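Local coordinates for cobalamin biosynthesis protein CobN (Mycobacterium tuberculosis, PDB 7C6O), which is the large catalytic subunit of cobaltochelatase, the enzyme that probably inserts cobalt into a corrin ring in an ATP-dependent step of cobalamin biosynthesis, at residues 288-293 with 304-309; 325-330 with 337-342; 860-865 with 1104-1109; 1054-1059 with 1094-1099. All coordinates share one frame; numbering follows the deposited sequence.

In the fold
Two pairs of contacts lie apart in the chain, the centres of one pair about 37 to 48 Å from those of the other. Contacts 1 and 2 share one mixed sheet: strands 283-289 and 321-331 are neighbours in it, and R293 ties them together through D342 and E330. Contact 1 is polar and water-bridged, joining a strand end to a helix start, whereas contact 2 is an edge hairpin; both are partly buried. Contacts 3 and 4 meet in a second sheet, where strands 1094-1099 and 1107-1110 are adjacent and D1099 pairs with R1107. Contact 4 is buried, parallel and backbone-dominated; contact 3, nearer the surface, combines a hydroxyl pair, waters and an aliphatic patch.

Contact 1: residues 288-293 with 304-309; sequences CLTSPR and SPLDVA
The backbone N of T290 donates to OD2 of D307 over 2.9 Å, with an N-H...O angle of 155° and on the lone pair that faces the other carboxylate oxygen. T290 OG1 lies 2.8 Å from D307 OD1, so threonine turns both its amide and its hydroxyl to one carboxylate. Its chi1 of 62° makes this possible, placing OG1 between the backbone N and the carbonyl carbon. The motif is a capped helix start facing a strand end: S304 is the N-cap of helix 305-313, its OG accepting from D307 N at 3.1 Å, while strand 283-289 runs out at L289. Serine suits the cap because its short hydroxyl can fold back to an amide of the first turn, and P305, which has no N-H to give, fits the position after it. The return bond of a capping box is replaced by a water, which accepts from S304 N, donates to D307 OD2 at 2.7 Å and also bonds S291 OG. OD2 is thus gripped by the T290 amide and this water, and the helix start would probably favour the charged carboxylate. L289 CA packs 3.3 Å from the same OD2. A second water bonds S304 OG at 2.8 Å and sits beside T290 OG1. Farther out, P305 packs on helix 949-963. On the exposed side, L306 CD2 lies 3.8 Å from T290 OG1.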
loop_
_atom_site.group_PDB
_atom_site.type_symbol
_atom_site.label_atom_id
_atom_site.label_comp_id
_atom_site.label_asym_id
_atom_site.label_seq_id
_atom_site.Cartn_x
_atom_site.Cartn_y
_atom_site.Cartn_z
ATOM N N CYS A 288 8.009 -18.682 3.855
ATOM C CA CYS A 288 8.424 -19.986 3.344
ATOM C C CYS A 288 7.775 -20.130 1.973
ATOM O O CYS A 288 6.609 -20.522 1.872
ATOM C CB CYS A 288 8.002 -21.110 4.283
ATOM S SG CYS A 288 8.697 -20.984 5.938
ATOM N N LEU A 289 8.522 -19.804 0.924
ATOM C CA LEU A 289 7.926 -19.697 -0.397
ATOM C C LEU A 289 7.536 -21.068 -0.931
ATOM O O LEU A 289 8.258 -22.054 -0.757
ATOM C CB LEU A 289 8.890 -19.013 -1.365
ATOM C CG LEU A 289 9.372 -17.627 -0.931
ATOM C CD1 LEU A 289 10.004 -16.892 -2.101
ATOM C CD2 LEU A 289 8.228 -16.819 -0.336
ATOM N N THR A 290 6.372 -21.126 -1.577
ATOM C CA THR A 290 5.938 -22.319 -2.293
ATOM C C THR A 290 6.499 -22.380 -3.705
ATOM O O THR A 290 5.939 -23.069 -4.566
ATOM C CB THR A 290 4.409 -22.389 -2.330
ATOM O OG1 THR A 290 3.894 -21.257 -3.039
ATOM C CG2 THR A 290 3.847 -22.389 -0.921
ATOM N N SER A 291 7.589 -21.662 -3.953
ATOM C CA SER A 291 8.301 -21.620 -5.217
ATOM C C SER A 291 9.783 -21.854 -4.958
ATOM O O SER A 291 10.267 -21.593 -3.851
ATOM C CB SER A 291 8.090 -20.270 -5.920
ATOM O OG SER A 291 8.267 -19.197 -5.013
ATOM N N PRO A 292 10.520 -22.357 -5.945
ATOM C CA PRO A 292 11.922 -22.725 -5.703
ATOM C C PRO A 292 12.821 -21.507 -5.557
ATOM O O PRO A 292 12.538 -20.418 -6.061
ATOM C CB PRO A 292 12.292 -23.540 -6.946
ATOM C CG PRO A 292 11.383 -23.021 -8.008
ATOM C CD PRO A 292 10.091 -22.694 -7.314
ATOM N N ARG A 293 13.942 -21.716 -4.862
ATOM C CA ARG A 293 14.838 -20.605 -4.560
ATOM C C ARG A 293 15.471 -20.018 -5.816
ATOM O O ARG A 293 15.690 -18.803 -5.884
ATOM C CB ARG A 293 15.926 -21.048 -3.581
ATOM C CG ARG A 293 16.798 -19.901 -3.081
ATOM C CD ARG A 293 17.901 -20.397 -2.164
ATOM N NE ARG A 293 18.687 -19.299 -1.605
ATOM C CZ ARG A 293 19.733 -18.744 -2.211
ATOM N NH1 ARG A 293 20.121 -19.178 -3.403
ATOM N NH2 ARG A 293 20.390 -17.752 -1.627
ATOM N N SER A 304 5.290 -15.519 -5.532
ATOM C CA SER A 304 4.183 -15.872 -6.399
ATOM C C SER A 304 2.924 -15.140 -5.941
ATOM O O SER A 304 2.808 -14.757 -4.775
ATOM C CB SER A 304 3.946 -17.379 -6.370
ATOM O OG SER A 304 3.425 -17.767 -5.111
ATOM N N PRO A 305 1.962 -14.933 -6.846
ATOM C CA PRO A 305 0.685 -14.330 -6.420
ATOM C C PRO A 305 0.018 -15.070 -5.271
ATOM O O PRO A 305 -0.597 -14.432 -4.406
ATOM C CB PRO A 305 -0.157 -14.374 -7.704
ATOM C CG PRO A 305 0.858 -14.307 -8.806
ATOM C CD PRO A 305 2.029 -15.115 -8.307
ATOM N N LEU A 306 0.130 -16.402 -5.227
ATOM C CA LEU A 306 -0.424 -17.149 -4.102
ATOM C C LEU A 306 0.266 -16.775 -2.797
ATOM O O LEU A 306 -0.392 -16.589 -1.765
ATOM C CB LEU A 306 -0.303 -18.653 -4.355
ATOM C CG LEU A 306 -0.326 -19.545 -3.109
ATOM C CD1 LEU A 306 -1.704 -19.550 -2.456
ATOM C CD2 LEU A 306 0.128 -20.962 -3.440
ATOM N N ASP A 307 1.596 -16.664 -2.819
ATOM C CA ASP A 307 2.321 -16.351 -1.593
ATOM C C ASP A 307 2.098 -14.909 -1.153
ATOM O O ASP A 307 2.092 -14.630 0.050
ATOM C CB ASP A 307 3.809 -16.641 -1.774
ATOM C CG ASP A 307 4.111 -18.132 -1.783
ATOM O OD1 ASP A 307 3.166 -18.932 -1.610
ATOM O OD2 ASP A 307 5.289 -18.502 -1.962
ATOM N N VAL A 308 1.908 -13.985 -2.101
ATOM C CA VAL A 308 1.582 -12.606 -1.740
ATOM C C VAL A 308 0.307 -12.568 -0.909
ATOM O O VAL A 308 0.246 -11.926 0.147
ATOM C CB VAL A 308 1.450 -11.732 -3.000
ATOM C CG1 VAL A 308 0.859 -10.367 -2.638
ATOM C CG2 VAL A 308 2.795 -11.576 -3.687
ATOM N N ALA A 309 -0.731 -13.269 -1.372
ATOM C CA ALA A 309 -2.015 -13.251 -0.681
ATOM C C ALA A 309 -1.947 -14.003 0.645
ATOM O O ALA A 309 -2.379 -13.490 1.683
ATOM C CB ALA A 309 -3.098 -13.849 -1.581
HETATM O O HOH W 1 3.717 -20.566 -5.395
HETATM O O HOH W 2 6.691 -17.362 -3.923
#

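Contact 2: residues 325-330 with 337-342; sequences PFSFKE and ISYVAD
K329 sends CG anti to its backbone N (chi1 170°) and stays extended to CE, while Y339 turns its ring with CG anti to the carbonyl carbon (chi1 -78°); the lysine methylenes therefore pass obliquely by the ring and pack on I337. K329 CB meets Y339 CE2 at 3.8 Å, and K329 CE reaches I337 CD1 at 3.6 Å. S327 and A341 share the face of K329 and Y339, their CA atoms just 4.0 Å apart, a closeness that suits small residues; the buried S327 OG has no hydrogen-bond partner in the model. On the other face, with F328 and S338, the E330 and V340 side chains cross at about a right angle, CG of E330 3.8 Å from CG2 of V340. Just past the strand end, D342 CB meets the F328 ring edge. The polar ends serve elsewhere: E330 OE2 accepts from R293 N, and D342 forms a salt bridge with R293 and caps helix 343-361 at R345 N. Reciprocal backbone bonds join F328 with V340 and E330 with S338. Hydrogen-bonded and non-hydrogen-bonded pairs thus alternate, as in any antiparallel pair; the short connection between strands 321-331 and 337-341 makes it a beta hairpin at the edge of the mixed sheet.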
loop_
_atom_site.group_PDB
_atom_site.type_symbol
_atom_site.label_atom_id
_atom_site.label_comp_id
_atom_site.label_asym_id
_atom_site.label_seq_id
_atom_site.Cartn_x
_atom_site.Cartn_y
_atom_site.Cartn_z
ATOM N N PRO A 325 11.962 -14.240 3.055
ATOM C CA PRO A 325 11.874 -15.702 2.909
ATOM C C PRO A 325 13.139 -16.383 3.412
ATOM O O PRO A 325 14.244 -16.062 2.972
ATOM C CB PRO A 325 11.705 -15.906 1.396
ATOM C CG PRO A 325 11.526 -14.527 0.806
ATOM C CD PRO A 325 12.193 -13.591 1.756
ATOM N N PHE A 326 12.977 -17.329 4.340
ATOM C CA PHE A 326 14.112 -18.095 4.834
ATOM C C PHE A 326 14.115 -19.546 4.369
ATOM O O PHE A 326 15.082 -20.263 4.647
ATOM C CB PHE A 326 14.170 -18.054 6.370
ATOM C CG PHE A 326 13.128 -18.900 7.047
ATOM C CD1 PHE A 326 11.849 -18.412 7.258
ATOM C CD2 PHE A 326 13.436 -20.176 7.496
ATOM C CE1 PHE A 326 10.893 -19.184 7.890
ATOM C CE2 PHE A 326 12.483 -20.954 8.129
ATOM C CZ PHE A 326 11.210 -20.459 8.326
ATOM N N SER A 327 13.069 -20.000 3.679
ATOM C CA SER A 327 13.057 -21.345 3.117
ATOM C C SER A 327 12.244 -21.329 1.832
ATOM O O SER A 327 11.424 -20.436 1.603
ATOM C CB SER A 327 12.494 -22.378 4.102
ATOM O OG SER A 327 11.097 -22.234 4.262
ATOM N N PHE A 328 12.489 -22.330 0.987
ATOM C CA PHE A 328 11.935 -22.366 -0.358
ATOM C C PHE A 328 11.531 -23.789 -0.709
ATOM O O PHE A 328 12.227 -24.748 -0.363
ATOM C CB PHE A 328 12.944 -21.829 -1.385
ATOM C CG PHE A 328 13.415 -20.431 -1.086
ATOM C CD1 PHE A 328 12.792 -19.336 -1.662
ATOM C CD2 PHE A 328 14.467 -20.213 -0.211
ATOM C CE1 PHE A 328 13.216 -18.049 -1.378
ATOM C CE2 PHE A 328 14.892 -18.929 0.082
ATOM C CZ PHE A 328 14.267 -17.848 -0.503
ATOM N N LYS A 329 10.403 -23.909 -1.401
ATOM C CA LYS A 329 9.828 -25.203 -1.744
ATOM C C LYS A 329 10.623 -25.836 -2.879
ATOM O O LYS A 329 10.783 -25.232 -3.946
ATOM C CB LYS A 329 8.360 -25.022 -2.127
ATOM C CG LYS A 329 7.675 -26.232 -2.736
ATOM C CD LYS A 329 6.167 -26.003 -2.785
ATOM C CE LYS A 329 5.443 -27.084 -3.566
ATOM N NZ LYS A 329 5.744 -27.024 -5.023
ATOM N N GLU A 330 11.128 -27.044 -2.649
ATOM C CA GLU A 330 11.861 -27.795 -3.656
ATOM C C GLU A 330 11.205 -29.158 -3.838
ATOM O O GLU A 330 10.709 -29.752 -2.875
ATOM C CB GLU A 330 13.334 -27.951 -3.265
ATOM C CG GLU A 330 14.026 -26.632 -2.909
ATOM C CD GLU A 330 14.160 -25.682 -4.093
ATOM O OE1 GLU A 330 14.114 -26.150 -5.249
ATOM O OE2 GLU A 330 14.317 -24.462 -3.863
ATOM N N ILE A 337 7.719 -33.017 -1.766
ATOM C CA ILE A 337 8.069 -31.629 -1.493
ATOM C C ILE A 337 8.918 -31.561 -0.234
ATOM O O ILE A 337 8.660 -32.271 0.747
ATOM C CB ILE A 337 6.796 -30.774 -1.346
ATOM C CG1 ILE A 337 5.953 -30.854 -2.620
ATOM C CG2 ILE A 337 7.148 -29.332 -1.013
ATOM C CD1 ILE A 337 4.540 -30.341 -2.444
ATOM N N SER A 338 9.935 -30.705 -0.261
ATOM C CA SER A 338 10.731 -30.400 0.914
ATOM C C SER A 338 11.036 -28.909 0.923
ATOM O O SER A 338 11.213 -28.293 -0.130
ATOM C CB SER A 338 12.033 -31.209 0.944
ATOM O OG SER A 338 12.831 -30.846 2.056
ATOM N N TYR A 339 11.080 -28.330 2.117
ATOM C CA TYR A 339 11.423 -26.924 2.284
ATOM C C TYR A 339 12.881 -26.821 2.711
ATOM O O TYR A 339 13.268 -27.355 3.756
ATOM C CB TYR A 339 10.496 -26.249 3.295
ATOM C CG TYR A 339 9.137 -25.924 2.711
ATOM C CD1 TYR A 339 8.091 -26.836 2.779
ATOM C CD2 TYR A 339 8.909 -24.710 2.073
ATOM C CE1 TYR A 339 6.852 -26.543 2.240
ATOM C CE2 TYR A 339 7.674 -24.408 1.531
ATOM C CZ TYR A 339 6.649 -25.328 1.616
ATOM O OH TYR A 339 5.418 -25.029 1.076
ATOM N N VAL A 340 13.684 -26.148 1.892
ATOM C CA VAL A 340 15.123 -26.035 2.092
ATOM C C VAL A 340 15.433 -24.607 2.514
ATOM O O VAL A 340 14.999 -23.650 1.861
ATOM C CB VAL A 340 15.891 -26.423 0.818
ATOM C CG1 VAL A 340 17.383 -26.340 1.051
ATOM C CG2 VAL A 340 15.492 -27.821 0.368
ATOM N N ALA A 341 16.189 -24.460 3.599
ATOM C CA ALA A 341 16.403 -23.155 4.204
ATOM C C ALA A 341 17.634 -22.458 3.637
ATOM O O ALA A 341 18.620 -23.096 3.252
ATOM C CB ALA A 341 16.540 -23.283 5.721
ATOM N N ASP A 342 17.557 -21.126 3.597
ATOM C CA ASP A 342 18.663 -20.255 3.227
ATOM C C ASP A 342 19.295 -19.741 4.511
ATOM O O ASP A 342 18.673 -18.924 5.208
ATOM C CB ASP A 342 18.152 -19.090 2.370
ATOM C CG ASP A 342 19.261 -18.155 1.891
ATOM O OD1 ASP A 342 20.176 -17.822 2.672
ATOM O OD2 ASP A 342 19.200 -17.733 0.717
#

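Contact 3: residues 860-865 with 1104-1109; sequences VALADS and DAIRTR
The guanidinium groups of R1107 and R1109 gather on the side of strand 1107-1109 that faces away from helix 860-865, while T1108 turns toward S865 and I1106 toward A861 and L862. One face of the R1107 guanidinium carries R1109 NH2, 3.6 Å above the plane and shifted to the rim; the R1109 guanidinium, conversely, meets R1107 CZ at its edge and in plane. Both arginines form salt bridges with the same oxygen, D1099 OD2, which probably offsets their like charge. R1107 NE also donates to A1105 O at 2.9 Å, helping fix the rotation of the group. Across the contact, S865 OG and T1108 OG1 share a hydrogen bond of 2.7 Å in which either may be the donor. S865 reaches the strand because chi1 of -178° swings OG away from its own amide. Two waters extend this polar end: one donates to L862 O at 2.9 Å and bonds T1108 OG1, the other bonds S865 OG and donates to I1106 O at 3.1 Å. Serine and threonine suit a partly exposed site where hydroxyls can bond both each other and solvent. I1106 supplies the apolar part: CD1 lies 3.7 Å from A861 CB, where a small residue lets the isoleucine come close, and CG2 touches L862 CD2 at 3.7 Å, the L862 and I1106 side chains crossing at about a right angle. The axes of helix 860-865 and strand 1107-1109 are 39° apart; V860 and A863 pack on helix 896-905, and strand 1094-1099 pairs antiparallel with edge strand 1107-1110.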
loop_
_atom_site.group_PDB
_atom_site.type_symbol
_atom_site.label_atom_id
_atom_site.label_comp_id
_atom_site.label_asym_id
_atom_site.label_seq_id
_atom_site.Cartn_x
_atom_site.Cartn_y
_atom_site.Cartn_z
ATOM N N VAL A 860 -18.253 1.341 -13.060
ATOM C CA VAL A 860 -19.215 1.515 -14.145
ATOM C C VAL A 860 -19.666 2.967 -14.224
ATOM O O VAL A 860 -19.757 3.550 -15.313
ATOM C CB VAL A 860 -20.410 0.559 -13.961
ATOM C CG1 VAL A 860 -21.526 0.906 -14.939
ATOM C CG2 VAL A 860 -19.971 -0.888 -14.146
ATOM N N ALA A 861 -19.947 3.578 -13.071
ATOM C CA ALA A 861 -20.340 4.983 -13.053
ATOM C C ALA A 861 -19.205 5.881 -13.533
ATOM O O ALA A 861 -19.442 6.849 -14.265
ATOM C CB ALA A 861 -20.795 5.384 -11.649
ATOM N N LEU A 862 -17.967 5.577 -13.134
ATOM C CA LEU A 862 -16.822 6.339 -13.627
ATOM C C LEU A 862 -16.696 6.213 -15.141
ATOM O O LEU A 862 -16.507 7.211 -15.845
ATOM C CB LEU A 862 -15.538 5.869 -12.936
ATOM C CG LEU A 862 -15.321 6.331 -11.492
ATOM C CD1 LEU A 862 -14.287 5.462 -10.794
ATOM C CD2 LEU A 862 -14.894 7.797 -11.457
ATOM N N ALA A 863 -16.799 4.986 -15.659
ATOM C CA ALA A 863 -16.742 4.776 -17.102
ATOM C C ALA A 863 -17.870 5.516 -17.812
ATOM O O ALA A 863 -17.634 6.245 -18.782
ATOM C CB ALA A 863 -16.798 3.280 -17.416
ATOM N N ASP A 864 -19.107 5.338 -17.340
ATOM C CA ASP A 864 -20.244 5.996 -17.980
ATOM C C ASP A 864 -20.102 7.511 -17.942
ATOM O O ASP A 864 -20.417 8.196 -18.923
ATOM C CB ASP A 864 -21.548 5.572 -17.305
ATOM C CG ASP A 864 -21.942 4.147 -17.636
ATOM O OD1 ASP A 864 -21.323 3.547 -18.543
ATOM O OD2 ASP A 864 -22.872 3.627 -16.984
ATOM N N SER A 865 -19.624 8.050 -16.816
ATOM C CA SER A 865 -19.506 9.497 -16.670
ATOM C C SER A 865 -18.421 10.057 -17.580
ATOM O O SER A 865 -18.594 11.127 -18.178
ATOM C CB SER A 865 -19.224 9.842 -15.206
ATOM O OG SER A 865 -19.149 11.240 -15.004
ATOM N N ASP A 1104 -21.665 7.573 -4.368
ATOM C CA ASP A 1104 -23.052 7.771 -4.763
ATOM C C ASP A 1104 -23.266 9.067 -5.536
ATOM O O ASP A 1104 -24.413 9.421 -5.825
ATOM C CB ASP A 1104 -23.963 7.736 -3.532
ATOM C CG ASP A 1104 -23.438 8.582 -2.388
ATOM O OD1 ASP A 1104 -22.373 9.217 -2.548
ATOM O OD2 ASP A 1104 -24.091 8.605 -1.324
ATOM N N ALA A 1105 -22.196 9.776 -5.876
ATOM C CA ALA A 1105 -22.276 10.991 -6.673
ATOM C C ALA A 1105 -21.005 11.113 -7.511
ATOM O O ALA A 1105 -20.239 12.067 -7.410
ATOM C CB ALA A 1105 -22.489 12.213 -5.781
ATOM N N ILE A 1106 -20.761 10.124 -8.370
ATOM C CA ILE A 1106 -19.565 10.141 -9.201
ATOM C C ILE A 1106 -19.731 11.172 -10.309
ATOM O O ILE A 1106 -20.764 11.219 -10.987
ATOM C CB ILE A 1106 -19.278 8.738 -9.757
ATOM C CG1 ILE A 1106 -18.651 7.874 -8.663
ATOM C CG2 ILE A 1106 -18.369 8.810 -10.975
ATOM C CD1 ILE A 1106 -18.396 6.463 -9.077
ATOM N N ARG A 1107 -18.718 12.019 -10.477
ATOM C CA ARG A 1107 -18.734 13.095 -11.456
ATOM C C ARG A 1107 -17.409 13.119 -12.205
ATOM O O ARG A 1107 -16.377 12.683 -11.688
ATOM C CB ARG A 1107 -18.975 14.460 -10.788
ATOM C CG ARG A 1107 -20.337 14.607 -10.124
ATOM C CD ARG A 1107 -20.245 15.504 -8.899
ATOM N NE ARG A 1107 -19.472 14.870 -7.832
ATOM C CZ ARG A 1107 -18.925 15.523 -6.809
ATOM N NH1 ARG A 1107 -19.059 16.839 -6.711
ATOM N NH2 ARG A 1107 -18.240 14.858 -5.887
ATOM N N THR A 1108 -17.449 13.635 -13.429
ATOM C CA THR A 1108 -16.263 13.807 -14.256
ATOM C C THR A 1108 -16.120 15.278 -14.615
ATOM O O THR A 1108 -17.102 15.941 -14.962
ATOM C CB THR A 1108 -16.345 12.955 -15.534
ATOM O OG1 THR A 1108 -16.448 11.571 -15.181
ATOM C CG2 THR A 1108 -15.109 13.154 -16.404
ATOM N N ARG A 1109 -14.899 15.791 -14.507
ATOM C CA ARG A 1109 -14.611 17.151 -14.932
ATOM C C ARG A 1109 -13.259 17.166 -15.629
ATOM O O ARG A 1109 -12.479 16.215 -15.531
ATOM C CB ARG A 1109 -14.642 18.131 -13.749
ATOM C CG ARG A 1109 -13.639 17.846 -12.652
ATOM C CD ARG A 1109 -13.890 18.757 -11.451
ATOM N NE ARG A 1109 -15.130 18.418 -10.759
ATOM C CZ ARG A 1109 -15.197 17.666 -9.663
ATOM N NH1 ARG A 1109 -14.092 17.176 -9.116
ATOM N NH2 ARG A 1109 -16.373 17.406 -9.109
HETATM O O HOH W 3 -14.885 9.357 -14.743
HETATM O O HOH W 4 -21.518 11.850 -13.952
#

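Contact 4: residues 1054-1059 with 1094-1099; sequences IAVAAK and AAYIGD
V1056 lays CG1 over one face of the Y1096 ring, 3.7 Å from its centroid and 21° off the normal, a CH-pi contact that is the tight part of this parallel strand pair. The tyrosine chi2 near zero (-2°), unusual for an aromatic, turns the ring face to the valine, and CG1 comes within 3.5 Å of CD2. Valine suits an extended strand, and its CG1 methyl lies over the ring. On the sheet face shared by A1057, K1059 and I1097, A1057 is small enough to sit beneath helix 1072-1089, and I1097 CD1 lies 3.6 Å from K1059 O. K1059 is a buried lysine whose end turns from the partner strand to a cation-pi contact with W886. The lightly packed side is A1095, partly exposed and little covered by the partner strand; A1094, also partly exposed, is well covered, its CB 4.1 Å from V1056 CG1. Five backbone bonds run the length of the pair, from A1094 N to A1055 O at one end to G1098 N to K1059 O at the other. The shortest is A1057 N to A1094 O at 2.7 Å, the longest K1059 N to Y1096 O at 3.2 Å. Strands 1056-1061 and 1094-1099, linked by helix 1072-1089, form a beta-alpha-beta unit. The alanines contribute little beyond packing, so the backbone bonds do most of the pairing, and A1057 O, which accepts from both Y1096 N and H1078 NE2, ties the sheet to the covering helix.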
loop_
_atom_site.group_PDB
_atom_site.type_symbol
_atom_site.label_atom_id
_atom_site.label_comp_id
_atom_site.label_asym_id
_atom_site.label_seq_id
_atom_site.Cartn_x
_atom_site.Cartn_y
_atom_site.Cartn_z
ATOM N N ILE A 1054 -4.370 7.518 -27.407
ATOM C CA ILE A 1054 -5.103 7.969 -26.228
ATOM C C ILE A 1054 -5.863 9.244 -26.556
ATOM O O ILE A 1054 -5.269 10.268 -26.918
ATOM C CB ILE A 1054 -4.153 8.176 -25.044
ATOM C CG1 ILE A 1054 -3.558 6.837 -24.604
ATOM C CG2 ILE A 1054 -4.890 8.856 -23.891
ATOM C CD1 ILE A 1054 -2.516 6.965 -23.506
ATOM N N ALA A 1055 -7.189 9.187 -26.430
ATOM C CA ALA A 1055 -8.035 10.352 -26.649
ATOM C C ALA A 1055 -8.329 11.107 -25.361
ATOM O O ALA A 1055 -8.496 12.334 -25.394
ATOM C CB ALA A 1055 -9.352 9.930 -27.310
ATOM N N VAL A 1056 -8.403 10.402 -24.233
ATOM C CA VAL A 1056 -8.632 11.003 -22.922
ATOM C C VAL A 1056 -7.610 10.431 -21.954
ATOM O O VAL A 1056 -7.546 9.209 -21.773
ATOM C CB VAL A 1056 -10.046 10.729 -22.384
ATOM C CG1 VAL A 1056 -10.410 11.757 -21.326
ATOM C CG2 VAL A 1056 -11.064 10.688 -23.494
ATOM N N ALA A 1057 -6.838 11.303 -21.313
ATOM C CA ALA A 1057 -5.970 10.899 -20.213
ATOM C C ALA A 1057 -6.709 11.149 -18.904
ATOM O O ALA A 1057 -7.049 12.294 -18.590
ATOM C CB ALA A 1057 -4.646 11.660 -20.252
ATOM N N ALA A 1058 -6.966 10.086 -18.148
ATOM C CA ALA A 1058 -7.821 10.172 -16.975
ATOM C C ALA A 1058 -7.060 9.793 -15.711
ATOM O O ALA A 1058 -6.177 8.932 -15.726
ATOM C CB ALA A 1058 -9.054 9.269 -17.123
ATOM N N LYS A 1059 -7.416 10.461 -14.617
ATOM C CA LYS A 1059 -6.957 10.117 -13.280
ATOM C C LYS A 1059 -8.117 10.340 -12.326
ATOM O O LYS A 1059 -8.861 11.312 -12.468
ATOM C CB LYS A 1059 -5.750 10.959 -12.845
ATOM C CG LYS A 1059 -5.233 10.618 -11.449
ATOM C CD LYS A 1059 -4.683 9.201 -11.410
ATOM C CE LYS A 1059 -4.253 8.790 -10.006
ATOM N NZ LYS A 1059 -5.393 8.413 -9.116
ATOM N N ALA A 1094 -7.493 15.037 -24.440
ATOM C CA ALA A 1094 -8.339 15.513 -23.357
ATOM C C ALA A 1094 -7.808 14.968 -22.036
ATOM O O ALA A 1094 -7.263 13.863 -21.968
ATOM C CB ALA A 1094 -9.789 15.083 -23.576
ATOM N N ALA A 1095 -7.935 15.767 -20.981
ATOM C CA ALA A 1095 -7.454 15.384 -19.656
ATOM C C ALA A 1095 -8.612 15.526 -18.680
ATOM O O ALA A 1095 -9.062 16.643 -18.407
ATOM C CB ALA A 1095 -6.260 16.239 -19.230
ATOM N N TYR A 1096 -9.102 14.400 -18.171
ATOM C CA TYR A 1096 -10.253 14.377 -17.280
ATOM C C TYR A 1096 -9.847 13.914 -15.889
ATOM O O TYR A 1096 -8.918 13.118 -15.725
ATOM C CB TYR A 1096 -11.352 13.441 -17.795
ATOM C CG TYR A 1096 -12.088 13.904 -19.031
ATOM C CD1 TYR A 1096 -11.810 15.129 -19.624
ATOM C CD2 TYR A 1096 -13.078 13.109 -19.600
ATOM C CE1 TYR A 1096 -12.492 15.546 -20.756
ATOM C CE2 TYR A 1096 -13.762 13.515 -20.731
ATOM C CZ TYR A 1096 -13.467 14.732 -21.303
ATOM O OH TYR A 1096 -14.151 15.132 -22.428
ATOM N N ILE A 1097 -10.576 14.409 -14.893
ATOM C CA ILE A 1097 -10.485 13.944 -13.514
ATOM C C ILE A 1097 -11.794 13.240 -13.182
ATOM O O ILE A 1097 -12.871 13.840 -13.285
ATOM C CB ILE A 1097 -10.227 15.101 -12.536
ATOM C CG1 ILE A 1097 -8.810 15.654 -12.705
ATOM C CG2 ILE A 1097 -10.474 14.656 -11.099
ATOM C CD1 ILE A 1097 -7.725 14.689 -12.291
ATOM N N GLY A 1098 -11.708 11.972 -12.795
ATOM C CA GLY A 1098 -12.877 11.278 -12.292
ATOM C C GLY A 1098 -12.988 11.441 -10.790
ATOM O O GLY A 1098 -12.081 11.043 -10.055
ATOM N N ASP A 1099 -14.080 12.031 -10.314
ATOM C CA ASP A 1099 -14.258 12.311 -8.892
ATOM C C ASP A 1099 -15.052 11.165 -8.275
ATOM O O ASP A 1099 -16.278 11.107 -8.398
ATOM C CB ASP A 1099 -14.955 13.655 -8.687
ATOM C CG ASP A 1099 -15.013 14.076 -7.223
ATOM O OD1 ASP A 1099 -14.668 13.263 -6.339
ATOM O OD2 ASP A 1099 -15.406 15.234 -6.956
#